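Side-chain contacts in epoxyqueuosine reductase (Streptococcus thermophilus, PDB 5D6S), which belongs to the QueG family of reductases and holds cobalamin together with two iron-sulfur clusters: residues Asn77-Glu80 and Arg81-Lys85; His129-Leu132 and Gln133-Lys137. One frame throughout, in Å; residues are numbered along the deposited sequence.

Contact 1 of 2, residues Asn77-Glu80 and Arg81-Lys85; sequences NIEE and RIYPK
The carbonyl oxygen of E79 takes two backbone donors at once within the weakly bonded helical turn 78-82. Y83 N reaches E79 O at 3.1 Å, nearly in line with the C=O bond, while I82 N meets the same E79 O at 3.2 Å from above the carbonyl plane. The first is the i to i+4 bond of an alpha-helix and the second the i to i+3 bond of a tighter turn. The same mixture appears one residue earlier, where R81 N donates to I78 O at 3.0 Å and the longer bond from I82 N to I78 O is weak. At the start of the helix N77 stands in the N-cap position, its OD1 accepting a weak capping bond from E79 N.

Side chains follow this turn. E79 and Y83 run side by side in the same direction, E79 CG lying 4.1 Å from Y83 CE2, with carboxylate and ring planes 44° apart. Y83 has CG beside its own backbone N (chi1 -58°), which lays the ring back along the helix and brings CD2 to 3.5 Å from E79 O. I82 CD1 rests over one ring face, toward the rim. A water donates to both E80 O and Y83 O, bridging the two carbonyls.

R81 bends at chi2 and chi3 and leads away from the turn; its NH1 donates to O58 of cobalamin and its NH2 to A160 O, which places R81 in the cobalamin pocket. Helix 55-67 packs alongside: R62 forms a salt bridge with E79 OE2 and touches I78, L61 meets R81, and E58 lies against both I82 and Y83.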
ATOM      1  N   ASN A  77       5.149 -19.008  -6.182  1.00 70.81           N
ATOM      2  CA  ASN A  77       4.789 -20.089  -7.070  1.00 75.79           C
ATOM      3  C   ASN A  77       3.833 -19.617  -8.175  1.00 73.09           C
ATOM      4  O   ASN A  77       2.623 -19.428  -7.955  1.00 73.79           O
ATOM      5  CB  ASN A  77       4.155 -21.213  -6.247  1.00 81.17           C
ATOM      6  CG  ASN A  77       3.773 -22.417  -7.083  1.00 84.03           C
ATOM      7  OD1 ASN A  77       4.054 -22.502  -8.283  1.00 91.64           O
ATOM      8  ND2 ASN A  77       3.148 -23.371  -6.439  1.00 90.65           N
ATOM      9  N   ILE A  78       4.369 -19.453  -9.379  1.00 70.15           N
ATOM     10  CA  ILE A  78       3.579 -18.897 -10.494  1.00 71.54           C
ATOM     11  C   ILE A  78       2.392 -19.773 -10.893  1.00 65.83           C
ATOM     12  O   ILE A  78       1.335 -19.254 -11.200  1.00 56.25           O
ATOM     13  CB  ILE A  78       4.483 -18.564 -11.699  1.00 72.85           C
ATOM     14  CG1 ILE A  78       5.225 -17.247 -11.413  1.00 74.98           C
ATOM     15  CG2 ILE A  78       3.680 -18.434 -12.980  1.00 69.65           C
ATOM     16  CD1 ILE A  78       6.670 -17.248 -11.862  1.00 90.05           C
ATOM     17  N   GLU A  79       2.562 -21.092 -10.844  1.00 70.45           N
ATOM     18  CA  GLU A  79       1.458 -22.028 -11.128  1.00 65.95           C
ATOM     19  C   GLU A  79       0.280 -21.805 -10.210  1.00 63.31           C
ATOM     20  O   GLU A  79      -0.850 -21.695 -10.676  1.00 66.54           O
ATOM     21  CB  GLU A  79       1.907 -23.482 -11.000  1.00 69.43           C
ATOM     22  CG  GLU A  79       2.613 -24.030 -12.227  1.00 72.18           C
ATOM     23  CD  GLU A  79       4.049 -23.537 -12.364  1.00 79.46           C
ATOM     24  OE1 GLU A  79       4.601 -22.965 -11.392  1.00 77.05           O
ATOM     25  OE2 GLU A  79       4.626 -23.716 -13.466  1.00 79.24           O
ATOM     26  N   GLU A  80       0.539 -21.706  -8.905  1.00 65.07           N
ATOM     27  CA  GLU A  80      -0.543 -21.479  -7.914  1.00 70.13           C
ATOM     28  C   GLU A  80      -1.297 -20.151  -8.168  1.00 71.54           C
ATOM     29  O   GLU A  80      -2.415 -19.927  -7.680  1.00 62.21           O
ATOM     30  CB  GLU A  80       0.001 -21.527  -6.470  1.00 71.39           C
ATOM     31  CG  GLU A  80       0.113 -22.940  -5.920  1.00 71.12           C
ATOM     32  CD  GLU A  80       0.810 -23.064  -4.570  1.00 74.29           C
ATOM     33  OE1 GLU A  80       1.041 -24.224  -4.161  1.00 72.50           O
ATOM     34  OE2 GLU A  80       1.143 -22.048  -3.917  1.00 76.11           O
ATOM     35  N   ARG A  81      -0.652 -19.287  -8.938  1.00 68.00           N
ATOM     36  CA  ARG A  81      -1.153 -17.969  -9.232  1.00 68.21           C
ATOM     37  C   ARG A  81      -2.212 -17.933 -10.341  1.00 68.67           C
ATOM     38  O   ARG A  81      -3.133 -17.107 -10.311  1.00 70.74           O
ATOM     39  CB  ARG A  81       0.022 -17.112  -9.653  1.00 65.92           C
ATOM     40  CG  ARG A  81      -0.082 -15.709  -9.142  1.00 64.63           C
ATOM     41  CD  ARG A  81       0.846 -15.437  -7.985  1.00 58.96           C
ATOM     42  NE  ARG A  81       1.335 -14.089  -8.186  1.00 59.57           N
ATOM     43  CZ  ARG A  81       0.671 -12.968  -7.917  1.00 59.45           C
ATOM     44  NH1 ARG A  81       1.236 -11.812  -8.212  1.00 62.99           N
ATOM     45  NH2 ARG A  81      -0.516 -12.979  -7.334  1.00 70.37           N
ATOM     46  N   ILE A  82      -2.070 -18.836 -11.307  1.00 72.49           N
ATOM     47  CA  ILE A  82      -2.925 -18.885 -12.506  1.00 72.23           C
ATOM     48  C   ILE A  82      -3.922 -20.062 -12.538  1.00 74.75           C
ATOM     49  O   ILE A  82      -4.920 -19.996 -13.250  1.00 65.52           O
ATOM     50  CB  ILE A  82      -2.098 -18.938 -13.808  1.00 72.92           C
ATOM     51  CG1 ILE A  82      -0.780 -19.654 -13.587  1.00 76.48           C
ATOM     52  CG2 ILE A  82      -1.813 -17.540 -14.324  1.00 76.99           C
ATOM     53  CD1 ILE A  82      -0.178 -20.172 -14.863  1.00 78.17           C
ATOM     54  N   TYR A  83      -3.665 -21.117 -11.767  1.00 70.69           N
ATOM     55  CA  TYR A  83      -4.516 -22.307 -11.766  1.00 69.75           C
ATOM     56  C   TYR A  83      -5.288 -22.431 -10.458  1.00 66.38           C
ATOM     57  O   TYR A  83      -4.808 -23.076  -9.510  1.00 73.39           O
ATOM     58  CB  TYR A  83      -3.666 -23.581 -11.996  1.00 77.99           C
ATOM     59  CG  TYR A  83      -2.869 -23.588 -13.293  1.00 79.40           C
ATOM     60  CD1 TYR A  83      -3.478 -23.269 -14.509  1.00 83.64           C
ATOM     61  CD2 TYR A  83      -1.518 -23.924 -13.307  1.00 74.88           C
ATOM     62  CE1 TYR A  83      -2.766 -23.263 -15.703  1.00 86.64           C
ATOM     63  CE2 TYR A  83      -0.793 -23.920 -14.491  1.00 83.19           C
ATOM     64  CZ  TYR A  83      -1.423 -23.590 -15.693  1.00 85.13           C
ATOM     65  OH  TYR A  83      -0.706 -23.563 -16.873  1.00 79.33           O
ATOM     66  N   PRO A  84      -6.502 -21.863 -10.397  1.00 62.24           N
ATOM     67  CA  PRO A  84      -7.310 -21.871  -9.170  1.00 68.19           C
ATOM     68  C   PRO A  84      -7.550 -23.238  -8.538  1.00 72.08           C
ATOM     69  O   PRO A  84      -7.778 -23.323  -7.323  1.00 66.66           O
ATOM     70  CB  PRO A  84      -8.646 -21.286  -9.617  1.00 64.72           C
ATOM     71  CG  PRO A  84      -8.308 -20.428 -10.750  1.00 67.55           C
ATOM     72  CD  PRO A  84      -7.166 -21.107 -11.460  1.00 68.38           C
ATOM     73  N   LYS A  85      -7.503 -24.292  -9.345  1.00 80.36           N
ATOM     74  CA  LYS A  85      -7.756 -25.636  -8.826  1.00 91.54           C
ATOM     75  C   LYS A  85      -6.654 -26.104  -7.879  1.00 83.89           C
ATOM     76  O   LYS A  85      -6.889 -26.972  -7.037  1.00 84.14           O
ATOM     77  CB  LYS A  85      -7.974 -26.642  -9.963  1.00 98.37           C
ATOM     78  CG  LYS A  85      -9.329 -26.505 -10.639  1.00102.87           C
ATOM     79  CD  LYS A  85      -9.387 -27.261 -11.959  1.00106.03           C
ATOM     80  CE  LYS A  85     -10.452 -26.675 -12.879  1.00110.88           C
ATOM     81  NZ  LYS A  85     -10.327 -27.237 -14.250  1.00103.59           N
TER
HETATM   82  O   HOH W   1      -4.321 -21.769  -7.004  1.00 64.44           O

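Contact 2 of 2, residues His129-Leu132 and Gln133-Lys137; sequences HYVL and QDKLK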
ATOM      1  N   HIS A 129      -7.312  -6.328   5.519  1.00 62.13           N
ATOM      2  CA  HIS A 129      -7.187  -7.789   5.597  1.00 64.97           C
ATOM      3  C   HIS A 129      -8.151  -8.349   6.610  1.00 61.12           C
ATOM      4  O   HIS A 129      -8.775  -9.355   6.358  1.00 66.39           O
ATOM      5  CB  HIS A 129      -5.761  -8.248   5.983  1.00 62.94           C
ATOM      6  CG  HIS A 129      -4.702  -7.850   4.996  1.00 63.95           C
ATOM      7  ND1 HIS A 129      -4.140  -6.588   4.973  1.00 64.74           N
ATOM      8  CD2 HIS A 129      -4.095  -8.546   4.008  1.00 56.20           C
ATOM      9  CE1 HIS A 129      -3.236  -6.524   4.011  1.00 59.38           C
ATOM     10  NE2 HIS A 129      -3.188  -7.700   3.414  1.00 55.26           N
ATOM     11  N   TYR A 130      -8.225  -7.752   7.790  1.00 60.70           N
ATOM     12  CA  TYR A 130      -9.140  -8.271   8.787  1.00 64.39           C
ATOM     13  C   TYR A 130     -10.600  -7.996   8.384  1.00 66.07           C
ATOM     14  O   TYR A 130     -11.461  -8.864   8.521  1.00 66.54           O
ATOM     15  CB  TYR A 130      -8.887  -7.707  10.190  1.00 71.98           C
ATOM     16  CG  TYR A 130     -10.108  -7.966  11.024  1.00 92.86           C
ATOM     17  CD1 TYR A 130     -10.431  -9.269  11.431  1.00100.15           C
ATOM     18  CD2 TYR A 130     -11.017  -6.942  11.307  1.00101.93           C
ATOM     19  CE1 TYR A 130     -11.593  -9.524  12.144  1.00107.77           C
ATOM     20  CE2 TYR A 130     -12.186  -7.181  12.023  1.00107.79           C
ATOM     21  CZ  TYR A 130     -12.474  -8.471  12.435  1.00112.54           C
ATOM     22  OH  TYR A 130     -13.633  -8.721  13.137  1.00113.09           O
ATOM     23  N   VAL A 131     -10.878  -6.782   7.910  1.00 64.35           N
ATOM     24  CA  VAL A 131     -12.241  -6.391   7.565  1.00 65.39           C
ATOM     25  C   VAL A 131     -12.831  -7.346   6.510  1.00 68.28           C
ATOM     26  O   VAL A 131     -13.937  -7.860   6.675  1.00 69.92           O
ATOM     27  CB  VAL A 131     -12.329  -4.923   7.076  1.00 62.17           C
ATOM     28  CG1 VAL A 131     -13.755  -4.569   6.685  1.00 60.71           C
ATOM     29  CG2 VAL A 131     -11.866  -3.956   8.154  1.00 65.15           C
ATOM     30  N   LEU A 132     -12.087  -7.573   5.435  1.00 66.57           N
ATOM     31  CA  LEU A 132     -12.567  -8.407   4.339  1.00 59.43           C
ATOM     32  C   LEU A 132     -12.650  -9.892   4.697  1.00 61.67           C
ATOM     33  O   LEU A 132     -13.575 -10.557   4.272  1.00 59.39           O
ATOM     34  CB  LEU A 132     -11.726  -8.196   3.065  1.00 57.41           C
ATOM     35  CG  LEU A 132     -12.340  -7.120   2.179  1.00 57.96           C
ATOM     36  CD1 LEU A 132     -12.351  -5.776   2.893  1.00 54.82           C
ATOM     37  CD2 LEU A 132     -11.645  -7.027   0.823  1.00 61.92           C
ATOM     38  N   GLN A 133     -11.683 -10.416   5.450  1.00 63.88           N
ATOM     39  CA  GLN A 133     -11.743 -11.812   5.867  1.00 66.73           C
ATOM     40  C   GLN A 133     -12.978 -12.024   6.709  1.00 68.84           C
ATOM     41  O   GLN A 133     -13.614 -13.062   6.593  1.00 66.84           O
ATOM     42  CB  GLN A 133     -10.489 -12.269   6.617  1.00 80.93           C
ATOM     43  CG  GLN A 133      -9.462 -12.933   5.688  1.00 96.89           C
ATOM     44  CD  GLN A 133      -8.023 -12.807   6.191  1.00105.19           C
ATOM     45  OE1 GLN A 133      -7.137 -12.272   5.512  1.00 85.45           O
ATOM     46  NE2 GLN A 133      -7.793 -13.288   7.408  1.00125.58           N
ATOM     47  N   ASP A 134     -13.332 -11.048   7.542  1.00 68.87           N
ATOM     48  CA  ASP A 134     -14.583 -11.107   8.306  1.00 72.35           C
ATOM     49  C   ASP A 134     -15.813 -11.155   7.374  1.00 71.92           C
ATOM     50  O   ASP A 134     -16.700 -11.996   7.548  1.00 65.63           O
ATOM     51  CB  ASP A 134     -14.686  -9.915   9.263  1.00 83.17           C
ATOM     52  CG  ASP A 134     -16.009  -9.877  10.024  1.00 86.94           C
ATOM     53  OD1 ASP A 134     -16.173 -10.705  10.948  1.00 87.96           O
ATOM     54  OD2 ASP A 134     -16.864  -9.010   9.695  1.00 81.50           O
ATOM     55  N   LYS A 135     -15.870 -10.254   6.394  1.00 70.76           N
ATOM     56  CA  LYS A 135     -16.954 -10.243   5.385  1.00 71.62           C
ATOM     57  C   LYS A 135     -17.092 -11.564   4.579  1.00 76.53           C
ATOM     58  O   LYS A 135     -18.189 -12.094   4.441  1.00 66.54           O
ATOM     59  CB  LYS A 135     -16.780  -9.053   4.431  1.00 69.31           C
ATOM     60  CG  LYS A 135     -17.256  -7.735   5.032  1.00 63.50           C
ATOM     61  CD  LYS A 135     -16.964  -6.566   4.108  1.00 64.79           C
ATOM     62  CE  LYS A 135     -17.716  -5.306   4.494  1.00 65.34           C
ATOM     63  NZ  LYS A 135     -17.648  -4.993   5.948  1.00 67.98           N
ATOM     64  N   LEU A 136     -15.978 -12.083   4.066  1.00 77.43           N
ATOM     65  CA  LEU A 136     -15.945 -13.409   3.427  1.00 72.12           C
ATOM     66  C   LEU A 136     -16.366 -14.582   4.309  1.00 75.08           C
ATOM     67  O   LEU A 136     -16.832 -15.595   3.808  1.00 82.28           O
ATOM     68  CB  LEU A 136     -14.529 -13.719   2.930  1.00 68.37           C
ATOM     69  CG  LEU A 136     -13.975 -12.886   1.786  1.00 64.03           C
ATOM     70  CD1 LEU A 136     -12.641 -13.477   1.358  1.00 63.31           C
ATOM     71  CD2 LEU A 136     -14.929 -12.844   0.606  1.00 70.53           C
ATOM     72  N   LYS A 137     -16.134 -14.479   5.609  1.00 84.21           N
ATOM     73  CA  LYS A 137     -16.511 -15.534   6.546  1.00 79.22           C
ATOM     74  C   LYS A 137     -18.019 -15.551   6.656  1.00 81.31           C
ATOM     75  O   LYS A 137     -18.639 -16.608   6.576  1.00 85.14           O
ATOM     76  CB  LYS A 137     -15.934 -15.239   7.923  1.00 91.15           C
ATOM     77  CG  LYS A 137     -15.067 -16.328   8.516  1.00 94.94           C
ATOM     78  CD  LYS A 137     -14.032 -15.696   9.435  1.00109.23           C
ATOM     79  CE  LYS A 137     -13.364 -16.741  10.306  1.00120.99           C
ATOM     80  NZ  LYS A 137     -12.169 -16.238  11.035  1.00126.54           N
TER
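Q133 N donates to H129 O at 3.2 Å, and the Q133 side chain runs past that same oxygen, its CD lying 3.5 Å from H129 O. The next three residues repeat the backbone bond: D134 N to Y130 O, K135 N to V131 O, and L136 N to L132 O, the last 2.9 Å long and almost straight at 178°. This is regular alpha-helix, and its i to i+4 spacing pairs the side chains.

Y130 and D134 point the same way, with ring and carboxylate planes 31° apart. Both swing CG away from their own backbone N, which carries Y130 OH to 3.9 Å from D134 OD1, proximity rather than bonding. V131 and K135 also run alongside each other; the final bend of the lysine at chi4 turns NZ back to 4.0 Å from V131 CG1.

Farther out, L132 and L136 turn to the sheet, both touching I97 of strand 93-100, and V99 meets L132 and K135. The H129 imidazole is held at both nitrogens, ND1 by D127 OD1 and NE2 by D157 OD2. Partners at both nitrogens fix the rotation of the ring, while the leucines give the helix an apolar side against the strand.

How the contacts relate
Contact 1, on helix 78-82, precedes contact 2, on helix 128-144, along the chain, and strand 93-100 of the four-stranded antiparallel sheet lies between them in sequence. Their centres are 22 Å apart and their nearest atoms about 12 Å, so the two do not touch. Contact 2 packs on that strand, whereas contact 1 lies beside helix 55-67. Both lie near cobalamin, R81 bonded to it and the L132 side chain about 6 Å away without touching. A short, weakly bonded helix and part of a longer regular one thus lie on separate elements of the fold near cobalamin.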